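Local coordinates for COG0546: Predicted phosphatases (Streptococcus pneumoniae, PDB 2AH5), which is of unknown function but belongs to the haloacid dehalogenase-like hydrolases and is probably a phosphatase, at residues Ala6-Leu11 with Asp141-Ala146; Arg44-Pro49 with Ala56-Lys61; Asp91-Leu96 with Leu120-Phe125; Ser111-Met116 with Asp127-Ser132; Ile180-Gly185 with Leu203-Tyr208. All coordinates share one frame; numbering follows the deposited sequence.

Interactions 1 and 4 lie in the core and bring helices against the parallel sheet: 139-149 meets strand 6-9 through a phenylalanine ring, and 110-119 meets strand 128-132 through isoleucine and alanine. Interaction 3 is only partly buried; helix 89-97, which also packs on strand 6-9 through L93 and L96, takes a phenylalanine from the turn before strand 128-132. Interaction 5, buried again, joins the end of strand 176-180 and the loop after it to helix 204-208, itself packed on helix 89-97. Interaction 2 lies at the surface of the helical insertion, where a hydroxyl and a sulfur meet a ring; it touches interaction 5 through M47 and F184. None has a hydrogen bond across its segments.

Interaction 1 of 5, residues Ala6-Leu11 with Asp141-Ala146; sequences AIFFDL and DVIHQA
F8, near the middle of strand 6-9, meets I143 and A146, one helical turn apart on helix 139-149, in a purely apolar contact. The main element is a CH-pi approach: A146 CB lies 4.1 Å from the centroid of the F8 ring, off-centre, 29° from its normal, and comes within 3.7 Å of F8 CZ. The small methyl of alanine lets the helix come close to the ring. Beside this is a van der Waals touch at the rim, where I143 CG2 sits near the ring plane, 4.1 Å from F8 CE2; a chi1 of -68° swings this branch toward the ring edge. A long aromatic ring suits F8, since it spans the gap between sheet and helix. D10, just beyond the end of the strand, fits the first aspartate of the DxDx(T/V) pattern of HAD phosphatases, probably the active-site motif. Around the contact, F8 and A146 both touch T105 of strand 102-106, while I143 rests on I159 of strand 157-161.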
# COMPACT_ATOMS: atom_id res chain seq x y z
N ALA A 6 6.95 -14.64 8.86
CA ALA A 6 5.83 -14.17 8.04
C ALA A 6 6.18 -12.81 7.44
O ALA A 6 6.83 -11.98 8.10
CB ALA A 6 4.58 -14.07 8.88
N ILE A 7 5.78 -12.61 6.20
CA ILE A 7 6.10 -11.38 5.49
C ILE A 7 4.82 -10.65 5.05
O ILE A 7 3.95 -11.26 4.41
CB ILE A 7 7.01 -11.65 4.26
CG1 ILE A 7 8.29 -12.41 4.66
CG2 ILE A 7 7.33 -10.33 3.57
CD1 ILE A 7 9.27 -12.66 3.49
N PHE A 8 4.70 -9.38 5.45
CA PHE A 8 3.54 -8.53 5.11
C PHE A 8 3.94 -7.56 3.99
O PHE A 8 5.02 -6.97 4.04
CB PHE A 8 3.09 -7.68 6.32
CG PHE A 8 2.61 -8.48 7.51
CD1 PHE A 8 2.37 -9.85 7.43
CD2 PHE A 8 2.34 -7.81 8.72
CE1 PHE A 8 1.90 -10.57 8.54
CE2 PHE A 8 1.85 -8.52 9.83
CZ PHE A 8 1.64 -9.89 9.75
N PHE A 9 3.03 -7.32 3.05
CA PHE A 9 3.29 -6.41 1.95
C PHE A 9 2.23 -5.31 1.91
O PHE A 9 1.04 -5.61 2.06
CB PHE A 9 3.19 -7.16 0.64
CG PHE A 9 4.34 -8.06 0.38
CD1 PHE A 9 4.33 -9.35 0.88
CD2 PHE A 9 5.41 -7.63 -0.38
CE1 PHE A 9 5.39 -10.21 0.61
CE2 PHE A 9 6.48 -8.50 -0.67
CZ PHE A 9 6.45 -9.77 -0.15
N ASP A 10 2.64 -4.06 1.71
CA ASP A 10 1.70 -3.02 1.24
C ASP A 10 1.35 -3.40 -0.22
O ASP A 10 2.06 -4.18 -0.85
CB ASP A 10 2.33 -1.60 1.29
CG ASP A 10 1.28 -0.47 1.33
OD1 ASP A 10 0.06 -0.73 1.16
OD2 ASP A 10 1.67 0.71 1.53
N LEU A 11 0.26 -2.87 -0.76
CA LEU A 11 -0.25 -3.25 -2.10
C LEU A 11 0.12 -2.17 -3.08
O LEU A 11 1.09 -2.31 -3.80
CB LEU A 11 -1.78 -3.46 -2.08
CG LEU A 11 -2.44 -3.96 -3.36
CD1 LEU A 11 -1.79 -5.25 -3.87
CD2 LEU A 11 -3.95 -4.19 -3.11
N ASP A 141 -3.81 -0.97 12.75
CA ASP A 141 -4.95 -1.88 13.02
C ASP A 141 -4.97 -3.08 12.06
O ASP A 141 -5.21 -4.24 12.47
CB ASP A 141 -6.25 -1.09 12.90
CG ASP A 141 -6.24 0.16 13.76
OD1 ASP A 141 -6.07 0.04 14.99
OD2 ASP A 141 -6.36 1.27 13.20
N VAL A 142 -4.65 -2.81 10.80
CA VAL A 142 -4.58 -3.86 9.78
C VAL A 142 -3.47 -4.87 10.13
O VAL A 142 -3.67 -6.09 10.11
CB VAL A 142 -4.39 -3.24 8.36
CG1 VAL A 142 -4.26 -4.33 7.31
CG2 VAL A 142 -5.56 -2.31 8.02
N ILE A 143 -2.31 -4.34 10.51
CA ILE A 143 -1.17 -5.16 10.91
C ILE A 143 -1.54 -5.99 12.15
O ILE A 143 -1.30 -7.22 12.18
CB ILE A 143 0.07 -4.26 11.19
CG1 ILE A 143 0.59 -3.62 9.89
CG2 ILE A 143 1.17 -5.03 11.91
CD1 ILE A 143 1.74 -2.64 10.02
N HIS A 144 -2.13 -5.34 13.16
CA HIS A 144 -2.65 -6.07 14.33
C HIS A 144 -3.56 -7.23 13.93
O HIS A 144 -3.44 -8.34 14.45
CB HIS A 144 -3.43 -5.16 15.29
CG HIS A 144 -2.56 -4.36 16.22
ND1 HIS A 144 -1.56 -4.92 16.99
CD2 HIS A 144 -2.56 -3.04 16.51
CE1 HIS A 144 -0.97 -3.98 17.70
NE2 HIS A 144 -1.56 -2.83 17.44
N GLN A 145 -4.50 -6.96 13.03
CA GLN A 145 -5.42 -7.99 12.59
C GLN A 145 -4.67 -9.18 11.93
O GLN A 145 -4.96 -10.36 12.24
CB GLN A 145 -6.45 -7.40 11.64
CG GLN A 145 -7.45 -8.45 11.19
CD GLN A 145 -8.55 -7.91 10.31
OE1 GLN A 145 -8.57 -6.72 9.97
NE2 GLN A 145 -9.49 -8.79 9.95
N ALA A 146 -3.76 -8.87 11.01
CA ALA A 146 -2.93 -9.90 10.36
C ALA A 146 -2.17 -10.75 11.39
O ALA A 146 -2.21 -11.98 11.33
CB ALA A 146 -1.96 -9.27 9.32

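Interaction 2 of 5, residues Arg44-Pro49 with Ala56-Lys61; sequences RGFMGP and ATCLSK
F46 directs the far end of its ring at T57 and C58. The hydroxyl T57 OG1 lies 3.6 Å from F46 CE1 and equally close to CZ, approaching obliquely, and the two side chains run alongside one another in opposite senses. C58 SG, the other partner, is 4.3 Å from F46 CZ; it makes a loose sulfur-aromatic contact, 5.3 Å from the ring centroid and 62° off the normal. A polarisable thiol and a hydroxyl suit the margin of an aromatic ring that is only partly buried. The threonine hydroxyl is not spent on the ring: it hydrogen-bonds to S54 O in helix 51-56, which its position between the backbone N and the carbonyl carbon (chi1 69°) makes possible. These segments belong to the helical insertion between strands 16-17 and 84-85, consistent with the helical cap of HAD phosphatases. Within it, F46 follows the end of helix 40-45, where M47 N bonds back to R44 O at 3.1 Å. Its ring also meets that of F26, with planes at about 60°, and touches S54; C58 in turn packs on F30, so helix 19-33 lies beside both partners.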
# COMPACT_ATOMS: atom_id res chain seq x y z
N ARG A 44 1.10 12.64 -7.17
CA ARG A 44 1.97 11.58 -6.64
C ARG A 44 1.98 11.57 -5.11
O ARG A 44 1.99 10.50 -4.47
CB ARG A 44 3.40 11.73 -7.19
CG ARG A 44 3.58 11.14 -8.58
CD ARG A 44 5.05 10.88 -8.96
NE ARG A 44 5.77 12.08 -9.40
CZ ARG A 44 5.59 12.70 -10.57
NH1 ARG A 44 4.68 12.26 -11.42
NH2 ARG A 44 6.30 13.78 -10.86
N GLY A 45 1.94 12.77 -4.54
CA GLY A 45 1.95 12.99 -3.10
C GLY A 45 0.66 12.52 -2.45
O GLY A 45 0.64 12.26 -1.25
N PHE A 46 -0.42 12.41 -3.24
CA PHE A 46 -1.69 11.86 -2.75
C PHE A 46 -1.76 10.31 -2.73
O PHE A 46 -2.79 9.74 -2.34
CB PHE A 46 -2.88 12.37 -3.58
CG PHE A 46 -3.06 13.87 -3.62
CD1 PHE A 46 -2.42 14.73 -2.72
CD2 PHE A 46 -3.92 14.43 -4.57
CE1 PHE A 46 -2.61 16.12 -2.79
CE2 PHE A 46 -4.13 15.82 -4.64
CZ PHE A 46 -3.47 16.66 -3.76
N MSE A 47 -0.70 9.64 -3.18
CA MSE A 47 -0.68 8.17 -3.23
C MSE A 47 -0.10 7.59 -1.93
O MSE A 47 1.12 7.46 -1.80
CB MSE A 47 0.11 7.70 -4.46
CG MSE A 47 -0.43 8.32 -5.74
SE MSE A 47 0.51 7.78 -7.37
CE MSE A 47 -0.61 8.91 -8.74
N GLY A 48 -0.98 7.24 -0.99
CA GLY A 48 -0.53 6.88 0.36
C GLY A 48 -1.36 7.48 1.49
O GLY A 48 -1.90 6.74 2.31
N PRO A 49 -1.46 8.83 1.55
CA PRO A 49 -2.29 9.44 2.59
C PRO A 49 -3.78 9.11 2.42
O PRO A 49 -4.19 8.71 1.31
CB PRO A 49 -2.05 10.95 2.38
CG PRO A 49 -0.82 11.04 1.58
CD PRO A 49 -0.81 9.84 0.71
N ALA A 56 -8.58 17.56 1.27
CA ALA A 56 -8.52 18.73 2.16
C ALA A 56 -7.43 19.73 1.74
O ALA A 56 -7.59 20.94 1.92
CB ALA A 56 -8.36 18.31 3.62
N THR A 57 -6.34 19.26 1.14
CA THR A 57 -5.29 20.18 0.70
C THR A 57 -5.71 21.14 -0.43
O THR A 57 -5.10 22.20 -0.60
CB THR A 57 -3.96 19.47 0.33
OG1 THR A 57 -4.13 18.69 -0.85
CG2 THR A 57 -3.47 18.59 1.50
N CYS A 58 -6.76 20.80 -1.18
CA CYS A 58 -7.09 21.57 -2.38
C CYS A 58 -8.56 21.90 -2.60
O CYS A 58 -8.91 22.54 -3.59
CB CYS A 58 -6.52 20.86 -3.62
SG CYS A 58 -6.97 19.13 -3.70
N LEU A 59 -9.43 21.45 -1.69
CA LEU A 59 -10.86 21.71 -1.79
C LEU A 59 -11.40 22.29 -0.49
O LEU A 59 -10.82 22.10 0.58
CB LEU A 59 -11.62 20.42 -2.11
CG LEU A 59 -11.39 19.71 -3.44
CD1 LEU A 59 -12.23 18.43 -3.45
CD2 LEU A 59 -11.71 20.60 -4.63
N SER A 60 -12.53 22.98 -0.57
CA SER A 60 -13.21 23.43 0.64
C SER A 60 -13.72 22.24 1.41
O SER A 60 -14.16 21.24 0.82
CB SER A 60 -14.35 24.39 0.31
OG SER A 60 -13.83 25.58 -0.24
N LYS A 61 -13.67 22.35 2.74
CA LYS A 61 -14.07 21.28 3.65
C LYS A 61 -15.48 20.72 3.35
O LYS A 61 -15.70 19.50 3.38
CB LYS A 61 -13.94 21.77 5.10
CG LYS A 61 -14.29 20.77 6.20
CD LYS A 61 -14.39 21.47 7.56
CE LYS A 61 -15.58 22.46 7.60
NZ LYS A 61 -15.88 23.08 8.94

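Interaction 3 of 5, residues Asp91-Leu96 with Leu120-Phe125; sequences DLLEEL and LEIHHF
The backbones of L93 and F125 approach to 6.7 Å between CA atoms, where helix 89-97 meets the short 3-10 turn 123-125. L93 CB stands squarely over one face of the F125 ring, 3.9 Å from its centroid and only 12° off the normal, a well-centred CH-pi contact. H124 NE2 lies above the opposite face, offset toward the rim, so the ring is held between a leucine and a histidine. L93 has a second reach: its CD1 methyl touches F125 CD2 at 3.8 Å and I122 CG2 at 3.9 Å, and a branched side chain is well suited to filling the corner between them. E94 adds its aliphatic part, with CG 3.7 Å from F125 CE1; the chain then runs on extended, its carboxylate plane nearly perpendicular to the ring. I122 is placed by a Schellman motif that ends helix 110-119: E121 turns with positive phi and I122 N bonds to A117 O. Inward, L93 also rests on F9 of strand 6-9 and on L15 and F126, while I122 packs on A117 of helix 110-119.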
# COMPACT_ATOMS: atom_id res chain seq x y z
N ASP A 91 8.66 -12.36 -9.80
CA ASP A 91 9.91 -13.04 -9.36
C ASP A 91 10.08 -12.99 -7.84
O ASP A 91 10.36 -14.02 -7.20
CB ASP A 91 11.14 -12.45 -10.05
CG ASP A 91 12.34 -13.41 -10.04
OD1 ASP A 91 12.13 -14.66 -9.87
OD2 ASP A 91 13.47 -12.90 -10.21
N LEU A 92 9.91 -11.81 -7.26
CA LEU A 92 10.08 -11.62 -5.81
C LEU A 92 9.09 -12.48 -5.05
O LEU A 92 9.45 -13.16 -4.07
CB LEU A 92 9.84 -10.14 -5.45
CG LEU A 92 9.85 -9.85 -3.95
CD1 LEU A 92 11.21 -10.18 -3.33
CD2 LEU A 92 9.47 -8.39 -3.76
N LEU A 93 7.83 -12.42 -5.46
CA LEU A 93 6.80 -13.23 -4.79
C LEU A 93 7.02 -14.75 -4.90
O LEU A 93 6.90 -15.46 -3.89
CB LEU A 93 5.42 -12.88 -5.31
CG LEU A 93 4.98 -11.44 -5.01
CD1 LEU A 93 3.62 -11.17 -5.70
CD2 LEU A 93 4.93 -11.22 -3.48
N GLU A 94 7.31 -15.25 -6.09
CA GLU A 94 7.60 -16.68 -6.29
C GLU A 94 8.72 -17.11 -5.35
O GLU A 94 8.63 -18.13 -4.66
CB GLU A 94 8.03 -16.97 -7.75
CG GLU A 94 6.99 -16.80 -8.81
CD GLU A 94 7.58 -16.96 -10.23
OE1 GLU A 94 8.57 -16.25 -10.58
OE2 GLU A 94 7.02 -17.78 -11.01
N GLU A 95 9.78 -16.30 -5.27
CA GLU A 95 10.92 -16.63 -4.43
C GLU A 95 10.59 -16.61 -2.94
O GLU A 95 10.87 -17.58 -2.23
CB GLU A 95 12.09 -15.70 -4.74
CG GLU A 95 12.75 -15.98 -6.10
CD GLU A 95 13.26 -17.42 -6.19
OE1 GLU A 95 14.10 -17.80 -5.34
OE2 GLU A 95 12.80 -18.18 -7.07
N LEU A 96 9.98 -15.53 -2.46
CA LEU A 96 9.65 -15.43 -1.02
C LEU A 96 8.58 -16.44 -0.60
O LEU A 96 8.73 -17.08 0.44
CB LEU A 96 9.24 -14.01 -0.62
CG LEU A 96 10.34 -12.96 -0.51
CD1 LEU A 96 9.71 -11.56 -0.30
CD2 LEU A 96 11.31 -13.25 0.62
N LEU A 120 -4.52 -8.82 -11.10
CA LEU A 120 -3.12 -8.74 -11.50
C LEU A 120 -2.39 -10.06 -11.34
O LEU A 120 -1.17 -10.14 -11.56
CB LEU A 120 -2.41 -7.61 -10.76
CG LEU A 120 -2.93 -6.23 -11.17
CD1 LEU A 120 -2.37 -5.16 -10.25
CD2 LEU A 120 -2.65 -5.85 -12.65
N GLU A 121 -3.18 -11.09 -11.00
CA GLU A 121 -2.72 -12.50 -10.95
C GLU A 121 -1.74 -12.81 -9.82
O GLU A 121 -0.92 -13.72 -9.95
CB GLU A 121 -2.15 -12.90 -12.33
CG GLU A 121 -3.15 -12.54 -13.43
CD GLU A 121 -2.88 -13.18 -14.78
OE1 GLU A 121 -1.75 -13.65 -15.03
OE2 GLU A 121 -3.84 -13.18 -15.58
N ILE A 122 -1.85 -12.07 -8.71
CA ILE A 122 -0.94 -12.26 -7.57
C ILE A 122 -1.65 -12.75 -6.30
O ILE A 122 -0.99 -13.09 -5.31
CB ILE A 122 -0.07 -11.00 -7.27
CG1 ILE A 122 -0.92 -9.77 -6.87
CG2 ILE A 122 0.88 -10.70 -8.48
CD1 ILE A 122 -0.09 -8.67 -6.16
N HIS A 123 -2.97 -12.84 -6.35
CA HIS A 123 -3.79 -13.24 -5.19
C HIS A 123 -3.26 -14.58 -4.65
O HIS A 123 -3.17 -14.81 -3.44
CB HIS A 123 -5.28 -13.34 -5.60
CG HIS A 123 -6.22 -13.64 -4.47
ND1 HIS A 123 -6.24 -14.85 -3.81
CD2 HIS A 123 -7.19 -12.89 -3.88
CE1 HIS A 123 -7.16 -14.83 -2.86
NE2 HIS A 123 -7.74 -13.65 -2.88
N HIS A 124 -2.89 -15.46 -5.57
CA HIS A 124 -2.54 -16.81 -5.17
C HIS A 124 -1.23 -16.97 -4.36
O HIS A 124 -0.98 -18.04 -3.76
CB HIS A 124 -2.55 -17.73 -6.39
CG HIS A 124 -1.39 -17.52 -7.32
ND1 HIS A 124 -1.39 -16.53 -8.28
CD2 HIS A 124 -0.22 -18.18 -7.46
CE1 HIS A 124 -0.26 -16.58 -8.96
NE2 HIS A 124 0.47 -17.56 -8.48
N PHE A 125 -0.40 -15.93 -4.32
CA PHE A 125 0.84 -15.97 -3.56
C PHE A 125 0.63 -15.71 -2.07
O PHE A 125 1.57 -15.84 -1.29
CB PHE A 125 1.82 -14.92 -4.06
CG PHE A 125 2.38 -15.21 -5.42
CD1 PHE A 125 3.29 -16.26 -5.60
CD2 PHE A 125 2.00 -14.46 -6.51
CE1 PHE A 125 3.82 -16.53 -6.85
CE2 PHE A 125 2.51 -14.73 -7.76
CZ PHE A 125 3.43 -15.74 -7.94

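Interaction 4 of 5, residues Ser111-Met116 with Asp127-Ser132; sequences STAQDM and DGIYGS
A113 and Q114 pack on I129 in a buried helix-on-sheet contact within the beta-alpha-beta unit formed by strand 102-106, helix 110-119 and strand 128-132, the last an outer strand of the parallel sheet. The backbones run close, with CA atoms 6.6 Å apart both for A113 with G131 and for Q114 with I129. Alanine suits this closeness because it presents only a methyl to the sheet; G131 adds no side chain between strand and helix. I129 CG2 does most of the touching, lying 3.9 Å from A113 CB and 3.8 Å from Q114 CG. With chi1 at -61°, it is the branch turned to the helix. Q114 lies at the margin. Its chain bends at chi2 (-133°), bringing the amide end back over I129, where OE1 comes 4.0 Å from I129 CB. Beyond the pair, I129 also rests on I104 of the adjoining strand, and Q114 meets H123. G131 N is taken by T110 OG1 near the start of the helix. Q114 OE1 and I129 O lie 3.6 Å apart, but both are acceptors, so this approach brings no hydrogen bond; cohesion here rests on methyl and methylene packing, with the glutamine contributing mainly its hydrocarbon part.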
# COMPACT_ATOMS: atom_id res chain seq x y z
N SER A 111 -12.04 -5.67 0.18
CA SER A 111 -12.60 -6.21 -1.06
C SER A 111 -11.92 -5.65 -2.31
O SER A 111 -11.67 -6.41 -3.26
CB SER A 111 -14.11 -5.99 -1.11
OG SER A 111 -14.39 -4.61 -1.07
N THR A 112 -11.60 -4.36 -2.29
CA THR A 112 -10.84 -3.72 -3.38
C THR A 112 -9.43 -4.36 -3.52
O THR A 112 -9.00 -4.68 -4.64
CB THR A 112 -10.72 -2.17 -3.19
OG1 THR A 112 -12.03 -1.60 -2.99
CG2 THR A 112 -10.13 -1.52 -4.41
N ALA A 113 -8.75 -4.58 -2.40
CA ALA A 113 -7.43 -5.22 -2.40
C ALA A 113 -7.50 -6.65 -2.94
O ALA A 113 -6.65 -7.07 -3.76
CB ALA A 113 -6.83 -5.20 -0.98
N GLN A 114 -8.52 -7.39 -2.52
CA GLN A 114 -8.72 -8.72 -3.03
C GLN A 114 -8.97 -8.71 -4.52
O GLN A 114 -8.35 -9.49 -5.23
CB GLN A 114 -9.82 -9.47 -2.26
CG GLN A 114 -9.39 -9.67 -0.81
CD GLN A 114 -9.60 -11.06 -0.27
OE1 GLN A 114 -9.59 -11.26 0.96
NE2 GLN A 114 -9.77 -12.03 -1.15
N ASP A 115 -9.82 -7.80 -5.00
CA ASP A 115 -10.11 -7.65 -6.42
C ASP A 115 -8.86 -7.34 -7.22
O ASP A 115 -8.59 -7.98 -8.26
CB ASP A 115 -11.16 -6.56 -6.67
CG ASP A 115 -12.57 -6.98 -6.26
OD1 ASP A 115 -12.83 -8.19 -6.05
OD2 ASP A 115 -13.41 -6.05 -6.15
N MSE A 116 -8.10 -6.34 -6.76
CA MSE A 116 -6.85 -5.96 -7.43
C MSE A 116 -5.84 -7.12 -7.49
O MSE A 116 -5.30 -7.45 -8.56
CB MSE A 116 -6.23 -4.73 -6.75
CG MSE A 116 -4.84 -4.34 -7.28
SE MSE A 116 -4.27 -2.59 -6.54
CE MSE A 116 -6.09 -1.72 -6.69
N ASP A 127 -1.34 -15.91 1.81
CA ASP A 127 -2.16 -16.69 2.74
C ASP A 127 -3.26 -15.87 3.41
O ASP A 127 -4.09 -16.43 4.13
CB ASP A 127 -1.30 -17.32 3.81
CG ASP A 127 -0.46 -18.48 3.29
OD1 ASP A 127 -0.46 -18.77 2.06
OD2 ASP A 127 0.22 -19.10 4.13
N GLY A 128 -3.26 -14.56 3.15
CA GLY A 128 -4.29 -13.67 3.67
C GLY A 128 -4.14 -12.31 3.04
O GLY A 128 -3.03 -11.90 2.71
N ILE A 129 -5.25 -11.63 2.85
CA ILE A 129 -5.25 -10.28 2.35
C ILE A 129 -6.16 -9.47 3.29
O ILE A 129 -7.36 -9.77 3.42
CB ILE A 129 -5.76 -10.19 0.89
CG1 ILE A 129 -4.86 -11.00 -0.05
CG2 ILE A 129 -5.91 -8.68 0.45
CD1 ILE A 129 -5.26 -10.92 -1.52
N TYR A 130 -5.56 -8.47 3.92
CA TYR A 130 -6.19 -7.65 4.96
C TYR A 130 -6.16 -6.19 4.53
O TYR A 130 -5.09 -5.64 4.25
CB TYR A 130 -5.46 -7.86 6.29
CG TYR A 130 -5.54 -9.32 6.71
CD1 TYR A 130 -6.70 -9.79 7.32
CD2 TYR A 130 -4.51 -10.22 6.44
CE1 TYR A 130 -6.83 -11.12 7.68
CE2 TYR A 130 -4.63 -11.59 6.81
CZ TYR A 130 -5.81 -12.01 7.42
OH TYR A 130 -6.03 -13.32 7.84
N GLY A 131 -7.34 -5.56 4.46
CA GLY A 131 -7.43 -4.12 4.12
C GLY A 131 -8.23 -3.39 5.20
O GLY A 131 -8.47 -3.95 6.28
N SER A 132 -8.61 -2.15 4.92
CA SER A 132 -9.29 -1.33 5.91
C SER A 132 -10.73 -1.80 6.08
O SER A 132 -11.34 -2.32 5.13
CB SER A 132 -9.26 0.14 5.52
OG SER A 132 -9.94 0.31 4.30

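Interaction 5 of 5, residues Ile180-Gly185 with Leu203-Tyr208; sequences ITWGFG and LEVLAY
The indole NE1 of W182, whose far corner touches V205, donates a hydrogen bond to T14 O and thereby helps fix the rotation of the ring. The contact belongs to the alpha/beta sandwich of a HAD-like core: W182 lies in the loop just after strand 176-180, and V205 in the weakly bonded helix 204-208 that follows 197-199, an edge strand of the sheet. Tryptophan suits this place because one end of its ring system can hydrogen-bond while the other packs. A chi1 of 67° folds the ring back so that I180 CD1 lies over the centre of one face, 3.4 Å above the plane; F86 meets the indole edge-to-face. I180 adds a looser touch of its own through CG2, 4.4 Å from V205 CG2. The helix is held lightly by its backbone: the bond from A207 N to E204 O is weak, at 3.4 Å. Compact and branched, V205 also packs on A199 and I160, placing it against the sheet. Its CG2 methyl, anti to its carbonyl carbon, meets the indole at the edge and in the ring plane, 4.0 Å from W182 CH2, the valine coming in roughly perpendicular to the tryptophan side chain.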
# COMPACT_ATOMS: atom_id res chain seq x y z
N ILE A 180 10.95 0.32 0.71
CA ILE A 180 11.24 0.18 -0.72
C ILE A 180 11.07 1.52 -1.41
O ILE A 180 10.22 2.33 -1.01
CB ILE A 180 10.40 -0.95 -1.40
CG1 ILE A 180 8.90 -0.56 -1.55
CG2 ILE A 180 10.68 -2.30 -0.67
CD1 ILE A 180 8.58 0.20 -2.88
N THR A 181 11.91 1.78 -2.41
CA THR A 181 11.99 3.13 -2.98
C THR A 181 11.61 3.19 -4.46
O THR A 181 11.77 4.25 -5.09
CB THR A 181 13.40 3.73 -2.79
OG1 THR A 181 14.34 2.93 -3.52
CG2 THR A 181 13.82 3.74 -1.32
N TRP A 182 11.15 2.06 -5.02
CA TRP A 182 10.68 2.01 -6.42
C TRP A 182 9.23 2.50 -6.54
O TRP A 182 8.66 2.54 -7.64
CB TRP A 182 10.82 0.60 -7.02
CG TRP A 182 9.93 -0.45 -6.40
CD1 TRP A 182 8.57 -0.58 -6.57
CD2 TRP A 182 10.33 -1.53 -5.55
NE1 TRP A 182 8.11 -1.67 -5.87
CE2 TRP A 182 9.16 -2.27 -5.22
CE3 TRP A 182 11.56 -1.94 -5.02
CZ2 TRP A 182 9.19 -3.38 -4.38
CZ3 TRP A 182 11.58 -3.05 -4.17
CH2 TRP A 182 10.41 -3.76 -3.87
N GLY A 183 8.64 2.85 -5.40
CA GLY A 183 7.20 3.15 -5.32
C GLY A 183 6.88 4.61 -5.11
O GLY A 183 7.57 5.50 -5.64
N PHE A 184 5.84 4.86 -4.33
CA PHE A 184 5.24 6.20 -4.29
C PHE A 184 5.83 7.12 -3.23
O PHE A 184 5.92 8.32 -3.45
CB PHE A 184 3.70 6.12 -4.23
CG PHE A 184 3.09 5.29 -5.34
CD1 PHE A 184 3.71 5.20 -6.59
CD2 PHE A 184 1.89 4.61 -5.14
CE1 PHE A 184 3.15 4.44 -7.62
CE2 PHE A 184 1.31 3.86 -6.17
CZ PHE A 184 1.96 3.75 -7.40
N GLY A 185 6.26 6.55 -2.10
CA GLY A 185 6.88 7.34 -1.05
C GLY A 185 8.31 7.70 -1.40
O GLY A 185 8.98 6.98 -2.17
N LEU A 203 14.43 -7.44 -6.38
CA LEU A 203 15.29 -8.59 -6.02
C LEU A 203 16.33 -8.30 -4.93
O LEU A 203 16.84 -9.22 -4.25
CB LEU A 203 15.90 -9.30 -7.26
CG LEU A 203 14.90 -9.79 -8.32
CD1 LEU A 203 15.63 -10.61 -9.41
CD2 LEU A 203 13.75 -10.60 -7.73
N GLU A 204 16.56 -7.01 -4.68
CA GLU A 204 17.38 -6.61 -3.55
C GLU A 204 16.73 -7.04 -2.18
O GLU A 204 17.41 -7.30 -1.19
CB GLU A 204 17.56 -5.12 -3.63
CG GLU A 204 18.63 -4.57 -2.77
CD GLU A 204 18.78 -3.07 -2.95
OE1 GLU A 204 18.05 -2.47 -3.79
OE2 GLU A 204 19.62 -2.52 -2.22
N VAL A 205 15.40 -7.16 -2.18
CA VAL A 205 14.64 -7.54 -0.98
C VAL A 205 15.09 -8.92 -0.47
O VAL A 205 15.12 -9.20 0.72
CB VAL A 205 13.12 -7.56 -1.25
CG1 VAL A 205 12.37 -8.17 -0.07
CG2 VAL A 205 12.59 -6.14 -1.51
N LEU A 206 15.45 -9.77 -1.42
CA LEU A 206 15.67 -11.19 -1.15
C LEU A 206 16.87 -11.41 -0.27
O LEU A 206 16.87 -12.32 0.55
CB LEU A 206 15.85 -11.93 -2.47
CG LEU A 206 14.58 -12.05 -3.27
CD1 LEU A 206 14.95 -12.58 -4.66
CD2 LEU A 206 13.59 -13.00 -2.57
N ALA A 207 17.88 -10.56 -0.43
CA ALA A 207 19.14 -10.65 0.31
C ALA A 207 18.95 -10.53 1.82
O ALA A 207 19.71 -11.12 2.60
CB ALA A 207 20.13 -9.57 -0.19
N TYR A 208 17.93 -9.78 2.25
CA TYR A 208 17.67 -9.65 3.67
C TYR A 208 17.38 -10.99 4.30
O TYR A 208 17.80 -11.24 5.42
CB TYR A 208 16.53 -8.67 3.98
CG TYR A 208 16.39 -8.35 5.46
CD1 TYR A 208 17.46 -7.78 6.17
CD2 TYR A 208 15.22 -8.64 6.16
CE1 TYR A 208 17.34 -7.47 7.52
CE2 TYR A 208 15.09 -8.35 7.52
CZ TYR A 208 16.16 -7.77 8.19
OH TYR A 208 16.07 -7.45 9.54